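Local coordinates for protein rhodopsin (Todarodes pacificus, PDB 2Z73) that detects light for vision, coupling the 11-cis to all-trans isomerization of its retinal to G-protein signaling that activates phospholipase C, at residues W12-W23 against Y177-N185. Residues are numbered along the deposited sequence; the frame is centred on the assembly and turned at random.
Sequences WYNPSIVVHPHW and YTLEGVLCN
The extracellular plug of an opsin, in which the N-terminal segment lies over the beta-hairpin of the second extracellular loop above the retinal pocket, shows how residues 12-23 and 177-185 pack with no hydrogen bond between them: Trp23 covers the turn at Glu180 and Gly181 while Ile17, Val19 and Trp12 close around Leu179 and Leu183. Residues 180-183 form a type II' beta turn, closed by Leu183 N to Glu180 O, and its flat peptide receives the indole. Gly181 CA sits over the six-membered ring of Trp23, 3.8 Å from its centroid and 19° off the normal, and Glu180 CA makes the matching CH-pi contact with the five-membered ring. Gly181 N lies 3.5 Å from Trp23 CZ2, over the same face; His22 CD2 lies over the opposite one, so the indole is sandwiched. An alanine in place of Trp23 would probably strip the cover from the Glu180-Gly181 peptide and open a gap between that turn and His22. Beneath the turn, the Glu180 carboxylate is held by Tyr277, Tyr190 and Asn185, the last a residue of the retinal pocket; Asn185 ND2 approaches the anti lone pair of Glu180 OE2.

Further along, the two leucines divide the aliphatic work. Leu179 CD1 packs against Ile17 CG2 at 3.6 Å. Val19 CG1 lies anti to the backbone N (chi1 169°), which leaves CG2 anti to the carbonyl carbon, where it meets Leu179 CD1 and, tip to tip, Leu183 CD1. An Asx turn shapes the chain before Ile17: Asn14 OD1 accepts in its carbonyl plane from Ser16 N at 2.8 Å, and from Ile17 N well above that plane. Leu183 forks between two tryptophans, CD2 lying 3.9 Å from Trp23 CB and CD1 3.5 Å from Trp12 CB.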
loop_
_atom_site.group_PDB
_atom_site.type_symbol
_atom_site.label_atom_id
_atom_site.label_comp_id
_atom_site.label_asym_id
_atom_site.label_seq_id
_atom_site.Cartn_x
_atom_site.Cartn_y
_atom_site.Cartn_z
ATOM N N TRP A 12 18.119 25.995 10.435
ATOM C CA TRP A 12 17.956 24.560 10.310
ATOM C C TRP A 12 18.554 23.746 11.452
ATOM O O TRP A 12 18.289 22.549 11.559
ATOM C CB TRP A 12 18.596 24.098 8.993
ATOM C CG TRP A 12 20.024 24.562 8.872
ATOM C CD1 TRP A 12 20.462 25.722 8.294
ATOM C CD2 TRP A 12 21.176 23.954 9.470
ATOM N NE1 TRP A 12 21.815 25.880 8.503
ATOM C CE2 TRP A 12 22.279 24.810 9.223
ATOM C CE3 TRP A 12 21.385 22.774 10.197
ATOM C CZ2 TRP A 12 23.569 24.522 9.679
ATOM C CZ3 TRP A 12 22.673 22.490 10.655
ATOM C CH2 TRP A 12 23.747 23.362 10.393
ATOM N N TYR A 13 19.355 24.378 12.302
ATOM C CA TYR A 13 20.013 23.649 13.382
ATOM C C TYR A 13 19.145 22.833 14.306
ATOM O O TYR A 13 18.225 23.349 14.938
ATOM C CB TYR A 13 20.856 24.569 14.255
ATOM C CG TYR A 13 21.630 23.800 15.306
ATOM C CD1 TYR A 13 21.313 23.912 16.656
ATOM C CD2 TYR A 13 22.672 22.951 14.944
ATOM C CE1 TYR A 13 22.017 23.196 17.624
ATOM C CE2 TYR A 13 23.381 22.232 15.893
ATOM C CZ TYR A 13 23.046 22.361 17.235
ATOM O OH TYR A 13 23.742 21.656 18.196
ATOM N N ASN A 14 19.465 21.550 14.399
ATOM C CA ASN A 14 18.741 20.665 15.280
ATOM C C ASN A 14 19.709 20.123 16.327
ATOM O O ASN A 14 20.703 19.480 16.005
ATOM C CB ASN A 14 18.115 19.512 14.499
ATOM C CG ASN A 14 17.088 18.769 15.312
ATOM O OD1 ASN A 14 17.364 18.323 16.430
ATOM N ND2 ASN A 14 15.892 18.635 14.764
ATOM N N PRO A 15 19.427 20.383 17.603
ATOM C CA PRO A 15 20.301 19.905 18.671
ATOM C C PRO A 15 20.325 18.394 18.843
ATOM O O PRO A 15 21.229 17.861 19.482
ATOM C CB PRO A 15 19.746 20.618 19.901
ATOM C CG PRO A 15 18.282 20.698 19.595
ATOM C CD PRO A 15 18.301 21.154 18.155
ATOM N N SER A 16 19.345 17.703 18.262
ATOM C CA SER A 16 19.236 16.244 18.387
ATOM C C SER A 16 19.757 15.467 17.187
ATOM O O SER A 16 20.284 14.364 17.334
ATOM C CB SER A 16 17.776 15.836 18.587
ATOM O OG SER A 16 17.157 16.540 19.647
ATOM N N ILE A 17 19.598 16.047 16.001
ATOM C CA ILE A 17 19.972 15.393 14.758
ATOM C C ILE A 17 20.889 16.276 13.915
ATOM O O ILE A 17 20.638 17.469 13.763
ATOM C CB ILE A 17 18.675 15.069 13.973
ATOM C CG1 ILE A 17 17.739 14.252 14.878
ATOM C CG2 ILE A 17 18.998 14.348 12.653
ATOM C CD1 ILE A 17 16.312 14.169 14.410
ATOM N N VAL A 18 21.955 15.692 13.370
ATOM C CA VAL A 18 22.882 16.460 12.548
ATOM C C VAL A 18 22.356 16.517 11.130
ATOM O O VAL A 18 22.395 15.521 10.426
ATOM C CB VAL A 18 24.298 15.825 12.499
ATOM C CG1 VAL A 18 25.197 16.623 11.558
ATOM C CG2 VAL A 18 24.907 15.782 13.896
ATOM N N VAL A 19 21.871 17.685 10.722
ATOM C CA VAL A 19 21.348 17.897 9.377
ATOM C C VAL A 19 22.445 17.839 8.319
ATOM O O VAL A 19 23.459 18.512 8.439
ATOM C CB VAL A 19 20.683 19.268 9.273
ATOM C CG1 VAL A 19 20.375 19.593 7.813
ATOM C CG2 VAL A 19 19.424 19.298 10.133
ATOM N N HIS A 20 22.244 17.042 7.279
ATOM C CA HIS A 20 23.231 16.934 6.217
ATOM C C HIS A 20 23.457 18.303 5.618
ATOM O O HIS A 20 22.504 19.051 5.396
ATOM C CB HIS A 20 22.757 15.994 5.118
ATOM C CG HIS A 20 23.810 15.679 4.105
ATOM N ND1 HIS A 20 24.278 16.611 3.207
ATOM C CD2 HIS A 20 24.506 14.541 3.868
ATOM C CE1 HIS A 20 25.219 16.062 2.461
ATOM N NE2 HIS A 20 25.376 14.807 2.840
ATOM N N PRO A 21 24.726 18.652 5.344
ATOM C CA PRO A 21 25.121 19.937 4.765
ATOM C C PRO A 21 24.244 20.349 3.590
ATOM O O PRO A 21 23.927 21.525 3.415
ATOM C CB PRO A 21 26.559 19.686 4.350
ATOM C CG PRO A 21 27.037 18.757 5.403
ATOM C CD PRO A 21 25.901 17.779 5.511
ATOM N N HIS A 22 23.850 19.370 2.786
ATOM C CA HIS A 22 23.025 19.647 1.626
ATOM C C HIS A 22 21.752 20.417 1.923
ATOM O O HIS A 22 21.390 21.325 1.177
ATOM C CB HIS A 22 22.648 18.366 0.901
ATOM C CG HIS A 22 21.631 18.586 -0.167
ATOM N ND1 HIS A 22 21.803 19.518 -1.167
ATOM C CD2 HIS A 22 20.408 18.042 -0.366
ATOM C CE1 HIS A 22 20.731 19.540 -1.936
ATOM N NE2 HIS A 22 19.868 18.653 -1.472
ATOM N N TRP A 23 21.063 20.061 2.999
ATOM C CA TRP A 23 19.817 20.750 3.339
ATOM C C TRP A 23 20.086 22.082 4.027
ATOM O O TRP A 23 19.203 22.921 4.160
ATOM C CB TRP A 23 18.949 19.872 4.255
ATOM C CG TRP A 23 18.598 18.521 3.684
ATOM C CD1 TRP A 23 18.981 17.308 4.171
ATOM C CD2 TRP A 23 17.803 18.249 2.522
ATOM N NE1 TRP A 23 18.477 16.299 3.390
ATOM C CE2 TRP A 23 17.751 16.851 2.370
ATOM C CE3 TRP A 23 17.132 19.053 1.595
ATOM C CZ2 TRP A 23 17.053 16.233 1.328
ATOM C CZ3 TRP A 23 16.438 18.443 0.554
ATOM C CH2 TRP A 23 16.404 17.043 0.429
ATOM N N TYR A 177 18.696 6.916 8.968
ATOM C CA TYR A 177 17.408 7.573 8.969
ATOM C C TYR A 177 17.631 8.946 9.575
ATOM O O TYR A 177 17.996 9.073 10.739
ATOM C CB TYR A 177 16.409 6.771 9.799
ATOM C CG TYR A 177 15.845 5.584 9.063
ATOM C CD1 TYR A 177 15.108 5.768 7.894
ATOM C CD2 TYR A 177 16.017 4.282 9.541
ATOM C CE1 TYR A 177 14.544 4.692 7.217
ATOM C CE2 TYR A 177 15.453 3.185 8.862
ATOM C CZ TYR A 177 14.712 3.407 7.701
ATOM O OH TYR A 177 14.104 2.374 7.030
ATOM N N THR A 178 17.425 9.978 8.778
ATOM C CA THR A 178 17.639 11.322 9.266
ATOM C C THR A 178 16.623 12.271 8.652
ATOM O O THR A 178 15.701 11.831 7.962
ATOM C CB THR A 178 19.086 11.772 8.925
ATOM O OG1 THR A 178 19.259 13.147 9.276
ATOM C CG2 THR A 178 19.374 11.575 7.451
ATOM N N LEU A 179 16.779 13.564 8.915
ATOM C CA LEU A 179 15.862 14.563 8.376
ATOM C C LEU A 179 16.072 14.793 6.868
ATOM O O LEU A 179 17.140 14.519 6.325
ATOM C CB LEU A 179 16.053 15.877 9.126
ATOM C CG LEU A 179 15.988 15.776 10.656
ATOM C CD1 LEU A 179 16.816 16.907 11.270
ATOM C CD2 LEU A 179 14.535 15.816 11.145
ATOM N N GLU A 180 15.036 15.285 6.199
ATOM C CA GLU A 180 15.110 15.576 4.775
ATOM C C GLU A 180 14.320 16.854 4.502
ATOM O O GLU A 180 13.692 17.404 5.407
ATOM C CB GLU A 180 14.542 14.413 3.941
ATOM C CG GLU A 180 13.021 14.310 3.912
ATOM C CD GLU A 180 12.548 13.158 3.054
ATOM O OE1 GLU A 180 13.203 12.894 2.027
ATOM O OE2 GLU A 180 11.518 12.521 3.394
ATOM N N GLY A 181 14.374 17.324 3.259
ATOM C CA GLY A 181 13.649 18.521 2.876
ATOM C C GLY A 181 13.630 19.659 3.876
ATOM O O GLY A 181 14.678 20.191 4.237
ATOM N N VAL A 182 12.440 20.048 4.320
ATOM C CA VAL A 182 12.316 21.148 5.267
ATOM C C VAL A 182 12.680 20.739 6.691
ATOM O O VAL A 182 12.527 21.521 7.632
ATOM C CB VAL A 182 10.908 21.734 5.253
ATOM C CG1 VAL A 182 10.626 22.367 3.901
ATOM C CG2 VAL A 182 9.897 20.648 5.551
ATOM N N LEU A 183 13.143 19.498 6.843
ATOM C CA LEU A 183 13.581 19.001 8.136
ATOM C C LEU A 183 12.504 18.827 9.207
ATOM O O LEU A 183 12.748 19.116 10.369
ATOM C CB LEU A 183 14.663 19.937 8.659
ATOM C CG LEU A 183 15.698 20.286 7.593
ATOM C CD1 LEU A 183 16.742 21.236 8.166
ATOM C CD2 LEU A 183 16.356 19.006 7.088
ATOM N N CYS A 184 11.318 18.363 8.824
ATOM C CA CYS A 184 10.240 18.166 9.789
ATOM C C CYS A 184 9.660 16.770 9.715
ATOM O O CYS A 184 8.560 16.508 10.185
ATOM C CB CYS A 184 9.144 19.212 9.612
ATOM S SG CYS A 184 9.637 20.803 10.282
ATOM N N ASN A 185 10.405 15.880 9.084
ATOM C CA ASN A 185 10.009 14.490 9.012
ATOM C C ASN A 185 11.303 13.763 8.706
ATOM O O ASN A 185 12.302 14.387 8.343
ATOM C CB ASN A 185 8.922 14.237 7.954
ATOM C CG ASN A 185 9.453 14.224 6.544
ATOM O OD1 ASN A 185 9.489 15.256 5.877
ATOM N ND2 ASN A 185 9.872 13.044 6.074
#